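Local coordinates for protein myosin-I heavy chain (Dictyostelium discoideum, PDB 5EJY) that is an actin-based motor with ATPase activity, involved in the early steps of phagocytosis and adhesion, of which this chain is a MyTH4-FERM part of the tail, at residues V125-H130 and S194-R199; T152-S157 and D165-S170. All coordinates share one frame; numbering follows the deposited sequence.

In the fold
Both contacts lie in the helical MyTH4 domain, at the end of the elongated MyTH4-FERM tail piece where the chain begins, with centres about 12 Å apart. Interaction 2 is local, joining helix 143-155 to helix 161-180, which follows it. Interaction 1 spans a longer loop, bringing helix 189-196 back onto helix 119-133, so interaction 2 is nested inside the loop that interaction 1 closes. The two touch directly: the ring of His130 packs on Ala169, and Asn198 ND2 probably donates a hydrogen bond to Ser166 OG. Helix 161-180 thus meets both contacts, close to where the chain leaves the last MyTH4 helix for the FERM part, whose first strand is 201-207.

Interaction 1 (V125-H130 and S194-R199); sequences VWELIH and SIKENR
Glu127 and Lys196 form a salt bridge, with Lys196 NZ donating a hydrogen bond to Glu127 OE2 at 2.8 Å. The ammonium does not lie in the carboxylate plane but comes from above it, 43° out. Lys196 CG, anti to the backbone N, lies 3.5 Å from Glu127 OE2; the bend further out, at chi3 and chi4, brings NZ round to the same oxygen. Beside this pair, a methyl lies over the imidazole of His130: Ile195 CG2 sits over the middle of one face, 3.3 Å from the ring centroid and 9° off its normal, a CH-pi contact. CG of His130 is anti to the backbone N, which swings the ring out from helix 119-133 toward the end of helix 189-196. There His130 ND1 comes within 3.0 Å of Ile195 O and 3.1 Å of Asn198 OD1, the ring and amide planes being 21° apart.

That end is a Schellman motif closing helix 189-196 of the MyTH4 domain: Arg199 N bonds to Ser194 O and Asn198 N to Ile195 O, with Asn198 in the positive-phi C-prime position. Two waters bridge Lys196 O to helix 119-133. One donates to both Glu127 OE2, at 2.6 Å, and Lys196 O; the other lies within hydrogen-bonding distance of Lys196 O and, in the plane of the imidazole at its edge, 2.9 Å from His130 ND1.

A second shell positions these groups. Tyr69 OH of helix 53-70 is hydrogen-bonded to Glu127 OE1, so the two carboxylate oxygens have different partners and the group is restrained from turning. The lysine chain runs against Tyr69 and against Phe84 and Tyr85 of helix 81-97, while the amide nitrogen of Asn198 turns to helix 161-180.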
loop_
_atom_site.group_PDB
_atom_site.type_symbol
_atom_site.label_atom_id
_atom_site.label_comp_id
_atom_site.label_asym_id
_atom_site.label_seq_id
_atom_site.Cartn_x
_atom_site.Cartn_y
_atom_site.Cartn_z
ATOM N N VAL A 125 -28.155 -5.866 5.789
ATOM C CA VAL A 125 -28.200 -4.823 4.769
ATOM C C VAL A 125 -27.246 -3.697 5.148
ATOM O O VAL A 125 -26.569 -3.150 4.291
ATOM C CB VAL A 125 -29.608 -4.219 4.550
ATOM C CG1 VAL A 125 -29.552 -3.170 3.430
ATOM C CG2 VAL A 125 -30.609 -5.296 4.200
ATOM N N TRP A 126 -27.181 -3.359 6.434
ATOM C CA TRP A 126 -26.296 -2.276 6.862
ATOM C C TRP A 126 -24.804 -2.650 6.767
ATOM O O TRP A 126 -23.956 -1.786 6.517
ATOM C CB TRP A 126 -26.694 -1.734 8.244
ATOM C CG TRP A 126 -27.799 -0.723 8.126
ATOM C CD1 TRP A 126 -29.146 -0.934 8.304
ATOM C CD2 TRP A 126 -27.657 0.648 7.744
ATOM N NE1 TRP A 126 -29.838 0.229 8.074
ATOM C CE2 TRP A 126 -28.950 1.216 7.729
ATOM C CE3 TRP A 126 -26.559 1.454 7.419
ATOM C CZ2 TRP A 126 -29.172 2.555 7.408
ATOM C CZ3 TRP A 126 -26.778 2.776 7.097
ATOM C CH2 TRP A 126 -28.076 3.320 7.097
ATOM N N GLU A 127 -24.497 -3.933 6.929
ATOM C CA GLU A 127 -23.161 -4.441 6.611
ATOM C C GLU A 127 -22.827 -4.237 5.127
ATOM O O GLU A 127 -21.715 -3.825 4.794
ATOM C CB GLU A 127 -23.038 -5.918 6.968
ATOM C CG GLU A 127 -23.005 -6.191 8.488
ATOM C CD GLU A 127 -23.148 -7.665 8.828
ATOM O OE1 GLU A 127 -23.334 -8.475 7.898
ATOM O OE2 GLU A 127 -23.089 -8.014 10.030
ATOM N N LEU A 128 -23.784 -4.552 4.250
ATOM C CA LEU A 128 -23.643 -4.301 2.817
ATOM C C LEU A 128 -23.442 -2.831 2.510
ATOM O O LEU A 128 -22.617 -2.472 1.672
ATOM C CB LEU A 128 -24.868 -4.796 2.051
ATOM C CG LEU A 128 -25.057 -6.311 1.993
ATOM C CD1 LEU A 128 -26.369 -6.671 1.284
ATOM C CD2 LEU A 128 -23.860 -6.961 1.289
ATOM N N ILE A 129 -24.223 -1.977 3.166
ATOM C CA ILE A 129 -24.073 -0.540 2.997
ATOM C C ILE A 129 -22.640 -0.128 3.345
ATOM O O ILE A 129 -21.999 0.642 2.624
ATOM C CB ILE A 129 -25.121 0.223 3.863
ATOM C CG1 ILE A 129 -26.482 0.228 3.152
ATOM C CG2 ILE A 129 -24.698 1.650 4.110
ATOM C CD1 ILE A 129 -27.680 0.648 4.089
ATOM N N HIS A 130 -22.134 -0.665 4.446
ATOM C CA HIS A 130 -20.803 -0.328 4.924
ATOM C C HIS A 130 -19.714 -0.863 3.967
ATOM O O HIS A 130 -18.748 -0.155 3.675
ATOM C CB HIS A 130 -20.629 -0.869 6.351
ATOM C CG HIS A 130 -19.404 -0.367 7.052
ATOM N ND1 HIS A 130 -18.990 -0.867 8.267
ATOM C CD2 HIS A 130 -18.495 0.575 6.702
ATOM C CE1 HIS A 130 -17.879 -0.256 8.636
ATOM N NE2 HIS A 130 -17.556 0.622 7.704
ATOM N N SER A 194 -13.192 -7.069 8.902
ATOM C CA SER A 194 -13.079 -5.877 9.742
ATOM C C SER A 194 -14.232 -4.892 9.541
ATOM O O SER A 194 -14.815 -4.394 10.506
ATOM C CB SER A 194 -11.751 -5.161 9.473
ATOM O OG SER A 194 -10.656 -5.955 9.890
ATOM N N ILE A 195 -14.550 -4.589 8.283
ATOM C CA ILE A 195 -15.637 -3.665 7.988
ATOM C C ILE A 195 -16.936 -4.176 8.598
ATOM O O ILE A 195 -17.661 -3.423 9.251
ATOM C CB ILE A 195 -15.838 -3.493 6.465
ATOM C CG1 ILE A 195 -14.611 -2.815 5.844
ATOM C CG2 ILE A 195 -17.102 -2.673 6.182
ATOM C CD1 ILE A 195 -14.593 -2.864 4.325
ATOM N N LYS A 196 -17.222 -5.457 8.376
ATOM C CA LYS A 196 -18.454 -6.067 8.878
ATOM C C LYS A 196 -18.598 -5.797 10.364
ATOM O O LYS A 196 -19.668 -5.381 10.828
ATOM C CB LYS A 196 -18.473 -7.580 8.603
ATOM C CG LYS A 196 -19.670 -8.333 9.215
ATOM C CD LYS A 196 -19.821 -9.740 8.631
ATOM C CE LYS A 196 -20.368 -10.742 9.641
ATOM N NZ LYS A 196 -21.380 -10.176 10.583
ATOM N N GLU A 197 -17.512 -6.013 11.106
ATOM C CA GLU A 197 -17.537 -5.860 12.561
ATOM C C GLU A 197 -17.218 -4.451 13.032
ATOM O O GLU A 197 -17.006 -4.231 14.222
ATOM C CB GLU A 197 -16.571 -6.834 13.233
ATOM C CG GLU A 197 -16.697 -8.275 12.786
ATOM C CD GLU A 197 -15.846 -9.209 13.637
ATOM O OE1 GLU A 197 -15.218 -10.135 13.077
ATOM O OE2 GLU A 197 -15.798 -9.010 14.873
ATOM N N ASN A 198 -17.186 -3.497 12.108
ATOM C CA ASN A 198 -16.972 -2.101 12.464
ATOM C C ASN A 198 -15.670 -1.873 13.240
ATOM O O ASN A 198 -15.640 -1.123 14.220
ATOM C CB ASN A 198 -18.180 -1.560 13.255
ATOM C CG ASN A 198 -19.437 -1.440 12.389
ATOM O OD1 ASN A 198 -19.390 -0.886 11.295
ATOM N ND2 ASN A 198 -20.556 -1.980 12.869
ATOM N N ARG A 199 -14.598 -2.527 12.808
ATOM C CA ARG A 199 -13.294 -2.332 13.431
ATOM C C ARG A 199 -12.231 -2.016 12.375
ATOM O O ARG A 199 -12.485 -2.167 11.191
ATOM C CB ARG A 199 -12.898 -3.560 14.234
ATOM C CG ARG A 199 -12.677 -4.797 13.397
ATOM C CD ARG A 199 -12.061 -5.905 14.237
ATOM N NE ARG A 199 -11.451 -6.936 13.398
ATOM C CZ ARG A 199 -12.057 -8.067 13.061
ATOM N NH1 ARG A 199 -13.284 -8.309 13.505
ATOM N NH2 ARG A 199 -11.442 -8.955 12.289
HETATM O O HOH W 1 -22.234 -6.189 11.709
HETATM O O HOH W 2 -20.783 -3.016 9.159
#

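Interaction 2 (T152-S157 and D165-S170); sequences TTIQQS and DSAQAS
Ile154 reaches across to Ala167 and Gln168 with all three of its outer carbons, in a contact without any hydrogen bond between the two segments. Its two branches divide the work. CG1 lies anti to the carbonyl carbon (chi1 -65°) and touches the methyl of Ala167 at 3.8 Å, then extends so that CD1 rests 3.7 Å from Ala167 O and near Gln168 CA, against the backbone of the facing helix. CG2 takes the other side and meets the glutamine chain, lying 3.6 Å from Gln168 CG.

The two chains pass at a slant, the glutamine running extended to CD over the isoleucine branch before its amide turns. Gln168 NE2 ends 3.8 Å from Ile154 CG2, so the aliphatic part and the amide nitrogen both lie beside that methyl, at the exposed rim of the contact. On the buried flank, Thr153 adds its methyl: CG2 and Ala167 CB meet at 3.9 Å, while Thr153 OG1 is hydrogen-bonded to Tyr149 O one turn back in its own helix. Ala167 CB is therefore shared by Thr153 and Ile154, which is consistent with a close approach of both residues. Cutting Ile154 back to an alanine removes both branches and is likely to open a gap beside Ala167 and leave the Gln168 chain without its support.

Lys164, in the facing helix, donates hydrogen bonds from NZ to the carbonyl oxygens of Thr153, Ile154 and Gln156, holding the C-terminal end of helix 143-155. Deeper in, Trp126 of helix 119-133 touches both Thr153 and Ala167, and His130 of the same helix packs on Ser170, so helices 119-133, 143-155 and 161-180 pack against one another within the MyTH4 bundle.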
loop_
_atom_site.group_PDB
_atom_site.type_symbol
_atom_site.label_atom_id
_atom_site.label_comp_id
_atom_site.label_asym_id
_atom_site.label_seq_id
_atom_site.Cartn_x
_atom_site.Cartn_y
_atom_site.Cartn_z
ATOM N N THR A 152 -29.851 10.672 9.230
ATOM C CA THR A 152 -31.139 10.406 9.869
ATOM C C THR A 152 -31.066 9.105 10.651
ATOM O O THR A 152 -31.562 9.002 11.779
ATOM C CB THR A 152 -32.283 10.314 8.845
ATOM O OG1 THR A 152 -32.437 11.579 8.189
ATOM C CG2 THR A 152 -33.590 9.942 9.537
ATOM N N THR A 153 -30.437 8.098 10.058
ATOM C CA THR A 153 -30.324 6.808 10.727
ATOM C C THR A 153 -29.473 6.916 11.994
ATOM O O THR A 153 -29.795 6.322 13.027
ATOM C CB THR A 153 -29.708 5.761 9.802
ATOM O OG1 THR A 153 -30.564 5.565 8.669
ATOM C CG2 THR A 153 -29.528 4.451 10.536
ATOM N N ILE A 154 -28.386 7.678 11.902
ATOM C CA ILE A 154 -27.475 7.858 13.027
ATOM C C ILE A 154 -28.116 8.676 14.160
ATOM O O ILE A 154 -27.888 8.417 15.342
ATOM C CB ILE A 154 -26.183 8.572 12.584
ATOM C CG1 ILE A 154 -25.377 7.695 11.604
ATOM C CG2 ILE A 154 -25.337 8.928 13.804
ATOM C CD1 ILE A 154 -24.349 8.479 10.782
ATOM N N GLN A 155 -28.921 9.660 13.790
ATOM C CA GLN A 155 -29.434 10.616 14.771
ATOM C C GLN A 155 -30.737 10.206 15.454
ATOM O O GLN A 155 -30.984 10.589 16.600
ATOM C CB GLN A 155 -29.549 12.013 14.147
ATOM C CG GLN A 155 -28.188 12.631 13.866
ATOM C CD GLN A 155 -28.259 13.849 12.975
ATOM O OE1 GLN A 155 -29.345 14.324 12.629
ATOM N NE2 GLN A 155 -27.096 14.367 12.591
ATOM N N GLN A 156 -31.561 9.418 14.773
ATOM C CA GLN A 156 -32.871 9.059 15.315
ATOM C C GLN A 156 -32.802 7.884 16.286
ATOM O O GLN A 156 -31.828 7.124 16.303
ATOM C CB GLN A 156 -33.853 8.748 14.184
ATOM C CG GLN A 156 -33.576 7.431 13.476
ATOM C CD GLN A 156 -34.338 7.286 12.168
ATOM N NE2 GLN A 156 -34.114 6.174 11.479
ATOM N N SER A 157 -33.837 7.749 17.111
ATOM C CA SER A 157 -33.952 6.603 18.003
ATOM C C SER A 157 -34.396 5.428 17.155
ATOM O O SER A 157 -34.923 5.618 16.056
ATOM N N ASP A 165 -23.909 1.550 14.556
ATOM C CA ASP A 165 -22.451 1.520 14.449
ATOM C C ASP A 165 -22.069 1.433 12.972
ATOM O O ASP A 165 -21.150 2.110 12.519
ATOM C CB ASP A 165 -21.869 0.311 15.179
ATOM C CG ASP A 165 -21.864 0.473 16.700
ATOM O OD1 ASP A 165 -21.904 1.616 17.199
ATOM O OD2 ASP A 165 -21.794 -0.561 17.386
ATOM N N SER A 166 -22.787 0.597 12.234
ATOM C CA SER A 166 -22.559 0.469 10.786
ATOM C C SER A 166 -22.841 1.766 10.051
ATOM O O SER A 166 -22.081 2.167 9.174
ATOM C CB SER A 166 -23.404 -0.655 10.203
ATOM O OG SER A 166 -22.918 -1.911 10.631
ATOM N N ALA A 167 -23.925 2.444 10.420
ATOM C CA ALA A 167 -24.271 3.695 9.763
ATOM C C ALA A 167 -23.244 4.774 10.063
ATOM O O ALA A 167 -22.839 5.513 9.171
ATOM C CB ALA A 167 -25.688 4.159 10.155
ATOM N N GLN A 168 -22.824 4.879 11.321
ATOM C CA GLN A 168 -21.795 5.853 11.653
ATOM C C GLN A 168 -20.473 5.552 10.932
ATOM O O GLN A 168 -19.822 6.461 10.445
ATOM C CB GLN A 168 -21.545 5.905 13.161
ATOM C CG GLN A 168 -22.707 6.501 13.938
ATOM C CD GLN A 168 -22.328 6.800 15.378
ATOM O OE1 GLN A 168 -22.136 5.884 16.182
ATOM N NE2 GLN A 168 -22.190 8.083 15.701
ATOM N N ALA A 169 -20.082 4.288 10.893
ATOM C CA ALA A 169 -18.820 3.911 10.232
ATOM C C ALA A 169 -18.900 4.110 8.714
ATOM O O ALA A 169 -17.888 4.410 8.059
ATOM C CB ALA A 169 -18.453 2.483 10.568
ATOM N N SER A 170 -20.102 3.950 8.161
ATOM C CA SER A 170 -20.323 4.166 6.727
ATOM C C SER A 170 -20.190 5.634 6.392
ATOM O O SER A 170 -19.549 5.991 5.424
ATOM C CB SER A 170 -21.712 3.689 6.291
ATOM O OG SER A 170 -21.842 2.289 6.416
#